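Local atomic coordinates of SVS_variant_AS1 (Streptomyces sp. CWA1, PDB entry 6TJA), a protein that probably catalyses, as an engineered ancestral form of spiroviolene synthase, the metal-dependent cyclisation of geranylgeranyl diphosphate to the diterpene spiroviolene. Residues R72-L83 with P190-G200. Residues are numbered along the deposited sequence; the frame is centred on the assembly and turned at random.
Sequences RLLATSLFVYWL and PTFAMLEIATG
Apolar packing around Met194 and Thr76, closed at one end by an arginine-to-backbone hydrogen bond from Arg72 to Ile197, joins helix 70-91 to the broken helical segment 190-200 in a mostly buried contact whose Arg72 end reaches the surface. Helices 72-83 and 195-199 run roughly antiparallel (149°), with axes 8.2 Å apart. The aliphatic chain of Arg72, extended from CG to NE, passes over the carbonyls of Ile197 and Ala198 at the C-terminal end of helix 195-199. Its NH1 donates to Ile197 O at 2.9 Å, nearly straight (171°) and in the guanidinium plane, while Gly200 CA lies over one face of that group. The positive charge thus sits where a helix end would be expected to favour it. With an alanine in place of Arg72, Ile197 O is likely to lose this N-H donor, and the carbonyls of Ile197 and Ala198 the aliphatic chain that lies over them. One turn on, Thr76 packs its CG2 against Ile197 CG2 at 3.8 Å, while its OG1 turns back to bond Arg72 O, which also accepts from Thr76 N. The helix pairing is consistent with the class I terpene synthase fold: helix 70-91 probably carries the aspartate-rich motif of this family further along, and segment 190-200 probably follows the break in the helix called G in relatives. Thr76 and Met194 lie alongside each other, pointing opposite ways, with Thr76 CB 3.6 Å from Met194 SD. A bend at the end of the methionine (chi3 -71°) delivers CE to Val80 CG2 at 3.7 Å and to the edge of the Phe79 ring. SD lies obliquely 5.0 Å from that ring's centroid, a Met-aromatic contact. Phe79, an engineered residue, also meets Pro190 through CE2, 4.0 Å from the proline CB, and Phe149 of helix 143-169 joins it edge-to-face.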
loop_
_atom_site.group_PDB
_atom_site.type_symbol
_atom_site.label_atom_id
_atom_site.label_comp_id
_atom_site.label_asym_id
_atom_site.label_seq_id
_atom_site.Cartn_x
_atom_site.Cartn_y
_atom_site.Cartn_z
ATOM N N ARG A 72 12.794 18.959 -9.617
ATOM C CA ARG A 72 11.706 17.947 -9.509
ATOM C C ARG A 72 12.039 16.762 -10.412
ATOM O O ARG A 72 11.835 15.630 -9.978
ATOM C CB ARG A 72 10.348 18.540 -9.855
ATOM C CG ARG A 72 9.815 19.496 -8.801
ATOM C CD ARG A 72 8.543 20.118 -9.334
ATOM N NE ARG A 72 7.878 20.944 -8.353
ATOM C CZ ARG A 72 6.788 20.627 -7.655
ATOM N NH1 ARG A 72 6.211 19.424 -7.720
ATOM N NH2 ARG A 72 6.295 21.547 -6.846
ATOM N N LEU A 73 12.567 17.018 -11.614
ATOM C CA LEU A 73 12.961 15.943 -12.551
ATOM C C LEU A 73 14.158 15.209 -11.954
ATOM O O LEU A 73 14.274 13.987 -12.180
ATOM C CB LEU A 73 13.286 16.527 -13.932
ATOM C CG LEU A 73 13.743 15.512 -14.971
ATOM C CD1 LEU A 73 12.695 14.409 -15.154
ATOM C CD2 LEU A 73 14.033 16.188 -16.286
ATOM N N LEU A 74 15.036 15.926 -11.243
ATOM C CA LEU A 74 16.205 15.277 -10.606
ATOM C C LEU A 74 15.708 14.309 -9.532
ATOM O O LEU A 74 16.130 13.156 -9.554
ATOM C CB LEU A 74 17.165 16.316 -10.010
ATOM C CG LEU A 74 18.311 15.732 -9.183
ATOM C CD1 LEU A 74 19.095 14.707 -10.003
ATOM C CD2 LEU A 74 19.217 16.852 -8.673
ATOM N N ALA A 75 14.868 14.776 -8.615
ATOM C CA ALA A 75 14.430 13.986 -7.444
ATOM C C ALA A 75 13.736 12.704 -7.932
ATOM O O ALA A 75 14.096 11.603 -7.471
ATOM C CB ALA A 75 13.539 14.824 -6.572
ATOM N N THR A 76 12.814 12.822 -8.884
ATOM C CA THR A 76 12.080 11.650 -9.431
ATOM C C THR A 76 13.080 10.755 -10.178
ATOM O O THR A 76 13.030 9.544 -9.961
ATOM C CB THR A 76 10.885 12.115 -10.260
ATOM O OG1 THR A 76 11.392 12.961 -11.288
ATOM C CG2 THR A 76 9.864 12.859 -9.427
ATOM N N SER A 77 14.013 11.321 -10.956
ATOM C CA SER A 77 15.073 10.521 -11.634
ATOM C C SER A 77 15.904 9.733 -10.606
ATOM O O SER A 77 16.183 8.574 -10.850
ATOM C CB SER A 77 15.941 11.378 -12.511
ATOM O OG SER A 77 15.228 11.789 -13.669
ATOM N N LEU A 78 16.273 10.324 -9.473
ATOM C CA LEU A 78 17.033 9.603 -8.405
ATOM C C LEU A 78 16.291 8.330 -7.981
ATOM O O LEU A 78 16.928 7.259 -7.877
ATOM C CB LEU A 78 17.240 10.541 -7.214
ATOM C CG LEU A 78 18.130 11.754 -7.495
ATOM C CD1 LEU A 78 18.427 12.492 -6.207
ATOM C CD2 LEU A 78 19.423 11.335 -8.173
ATOM N N PHE A 79 14.988 8.414 -7.731
ATOM C CA PHE A 79 14.225 7.217 -7.303
ATOM C C PHE A 79 14.301 6.158 -8.391
ATOM O O PHE A 79 14.195 4.990 -8.054
ATOM C CB PHE A 79 12.752 7.466 -6.995
ATOM C CG PHE A 79 12.047 6.179 -6.648
ATOM C CD1 PHE A 79 12.287 5.548 -5.435
ATOM C CD2 PHE A 79 11.188 5.573 -7.543
ATOM C CE1 PHE A 79 11.640 4.366 -5.099
ATOM C CE2 PHE A 79 10.615 4.342 -7.240
ATOM C CZ PHE A 79 10.847 3.744 -6.018
ATOM N N VAL A 80 14.407 6.529 -9.664
ATOM C CA VAL A 80 14.484 5.479 -10.725
ATOM C C VAL A 80 15.838 4.766 -10.606
ATOM O O VAL A 80 15.838 3.510 -10.780
ATOM C CB VAL A 80 14.247 5.997 -12.148
ATOM C CG1 VAL A 80 14.505 4.886 -13.174
ATOM C CG2 VAL A 80 12.844 6.559 -12.300
ATOM N N TYR A 81 16.925 5.502 -10.307
ATOM C CA TYR A 81 18.265 4.895 -10.047
ATOM C C TYR A 81 18.148 3.937 -8.849
ATOM O O TYR A 81 18.574 2.741 -8.909
ATOM C CB TYR A 81 19.340 5.960 -9.806
ATOM C CG TYR A 81 19.827 6.660 -11.051
ATOM C CD1 TYR A 81 20.664 6.023 -11.946
ATOM C CD2 TYR A 81 19.447 7.957 -11.344
ATOM C CE1 TYR A 81 21.112 6.656 -13.101
ATOM C CE2 TYR A 81 19.911 8.612 -12.471
ATOM C CZ TYR A 81 20.737 7.955 -13.358
ATOM O OH TYR A 81 21.144 8.573 -14.482
ATOM N N TRP A 82 17.618 4.475 -7.760
ATOM C CA TRP A 82 17.411 3.758 -6.485
ATOM C C TRP A 82 16.672 2.461 -6.755
ATOM O O TRP A 82 17.110 1.446 -6.263
ATOM C CB TRP A 82 16.624 4.612 -5.502
ATOM C CG TRP A 82 16.549 3.966 -4.164
ATOM C CD1 TRP A 82 17.437 4.074 -3.130
ATOM C CD2 TRP A 82 15.525 3.071 -3.729
ATOM N NE1 TRP A 82 17.006 3.341 -2.064
ATOM C CE2 TRP A 82 15.852 2.690 -2.415
ATOM C CE3 TRP A 82 14.365 2.568 -4.318
ATOM C CZ2 TRP A 82 15.042 1.825 -1.687
ATOM C CZ3 TRP A 82 13.589 1.687 -3.604
ATOM C CH2 TRP A 82 13.917 1.332 -2.303
ATOM N N LEU A 83 15.579 2.532 -7.506
ATOM C CA LEU A 83 14.715 1.378 -7.808
ATOM C C LEU A 83 15.534 0.325 -8.543
ATOM O O LEU A 83 15.465 -0.839 -8.131
ATOM C CB LEU A 83 13.506 1.816 -8.634
ATOM C CG LEU A 83 12.574 0.695 -9.104
ATOM C CD1 LEU A 83 11.616 0.276 -8.003
ATOM C CD2 LEU A 83 11.816 1.166 -10.327
ATOM N N PRO A 190 4.973 3.136 -8.464
ATOM C CA PRO A 190 5.719 4.285 -7.957
ATOM C C PRO A 190 6.417 5.093 -9.061
ATOM O O PRO A 190 6.607 6.256 -8.844
ATOM C CB PRO A 190 6.678 3.605 -6.975
ATOM C CG PRO A 190 6.932 2.265 -7.595
ATOM C CD PRO A 190 5.559 1.857 -8.037
ATOM N N THR A 191 6.770 4.484 -10.201
ATOM C CA THR A 191 7.325 5.212 -11.373
ATOM C C THR A 191 6.297 6.238 -11.898
ATOM O O THR A 191 6.635 7.448 -12.046
ATOM C CB THR A 191 7.797 4.260 -12.483
ATOM O OG1 THR A 191 8.777 3.399 -11.931
ATOM C CG2 THR A 191 8.423 4.972 -13.661
ATOM N N PHE A 192 5.079 5.785 -12.170
ATOM C CA PHE A 192 3.993 6.598 -12.757
ATOM C C PHE A 192 3.484 7.602 -11.712
ATOM O O PHE A 192 3.082 8.741 -12.087
ATOM C CB PHE A 192 2.962 5.655 -13.382
ATOM C CG PHE A 192 3.377 5.153 -14.744
ATOM C CD1 PHE A 192 3.379 5.998 -15.838
ATOM C CD2 PHE A 192 3.838 3.871 -14.932
ATOM C CE1 PHE A 192 3.760 5.558 -17.096
ATOM C CE2 PHE A 192 4.228 3.426 -16.190
ATOM C CZ PHE A 192 4.176 4.268 -17.272
ATOM N N ALA A 193 3.545 7.244 -10.430
ATOM C CA ALA A 193 3.049 8.107 -9.329
ATOM C C ALA A 193 4.015 9.284 -9.127
ATOM O O ALA A 193 3.658 10.157 -8.362
ATOM C CB ALA A 193 2.883 7.322 -8.031
ATOM N N MET A 194 5.204 9.286 -9.741
ATOM C CA MET A 194 6.141 10.445 -9.696
ATOM C C MET A 194 5.867 11.466 -10.816
ATOM O O MET A 194 6.509 12.515 -10.780
ATOM C CB MET A 194 7.590 9.994 -9.837
ATOM C CG MET A 194 8.053 9.104 -8.730
ATOM S SD MET A 194 9.815 8.981 -8.843
ATOM C CE MET A 194 10.061 7.986 -10.309
ATOM N N LEU A 195 4.965 11.230 -11.750
ATOM C CA LEU A 195 4.671 12.185 -12.813
ATOM C C LEU A 195 4.251 13.555 -12.292
ATOM O O LEU A 195 4.779 14.534 -12.673
ATOM C CB LEU A 195 3.638 11.648 -13.787
ATOM C CG LEU A 195 3.998 10.593 -14.820
ATOM C CD1 LEU A 195 2.825 9.926 -15.502
ATOM C CD2 LEU A 195 5.005 11.077 -15.836
ATOM N N GLU A 196 3.305 13.555 -11.387
ATOM C CA GLU A 196 2.760 14.708 -10.738
ATOM C C GLU A 196 3.808 15.510 -10.012
ATOM O O GLU A 196 3.763 16.694 -9.969
ATOM C CB GLU A 196 1.834 14.185 -9.672
ATOM C CG GLU A 196 0.408 14.412 -9.925
ATOM C CD GLU A 196 -0.370 14.300 -8.677
ATOM O OE1 GLU A 196 -0.550 13.214 -8.179
ATOM O OE2 GLU A 196 -0.821 15.317 -8.215
ATOM N N ILE A 197 4.708 14.795 -9.383
ATOM C CA ILE A 197 5.828 15.359 -8.578
ATOM C C ILE A 197 6.819 16.031 -9.538
ATOM O O ILE A 197 7.282 17.133 -9.227
ATOM C CB ILE A 197 6.445 14.270 -7.678
ATOM C CG1 ILE A 197 5.407 13.757 -6.666
ATOM C CG2 ILE A 197 7.688 14.786 -6.986
ATOM C CD1 ILE A 197 5.891 12.642 -5.794
ATOM N N ALA A 198 7.154 15.429 -10.648
ATOM C CA ALA A 198 8.104 16.026 -11.547
ATOM C C ALA A 198 7.576 17.306 -12.184
ATOM O O ALA A 198 8.213 18.300 -12.244
ATOM C CB ALA A 198 8.469 15.050 -12.623
ATOM N N THR A 199 6.334 17.200 -12.571
ATOM C CA THR A 199 5.533 18.140 -13.283
ATOM C C THR A 199 4.927 19.298 -12.472
ATOM O O THR A 199 4.816 20.365 -12.948
ATOM C CB THR A 199 4.501 17.218 -13.945
ATOM O OG1 THR A 199 4.801 16.998 -15.312
ATOM C CG2 THR A 199 3.176 17.558 -13.749
ATOM N N GLY A 200 4.561 19.061 -11.231
ATOM C CA GLY A 200 3.959 20.065 -10.397
ATOM C C GLY A 200 2.470 20.225 -10.553
ATOM O O GLY A 200 1.843 20.909 -9.819
#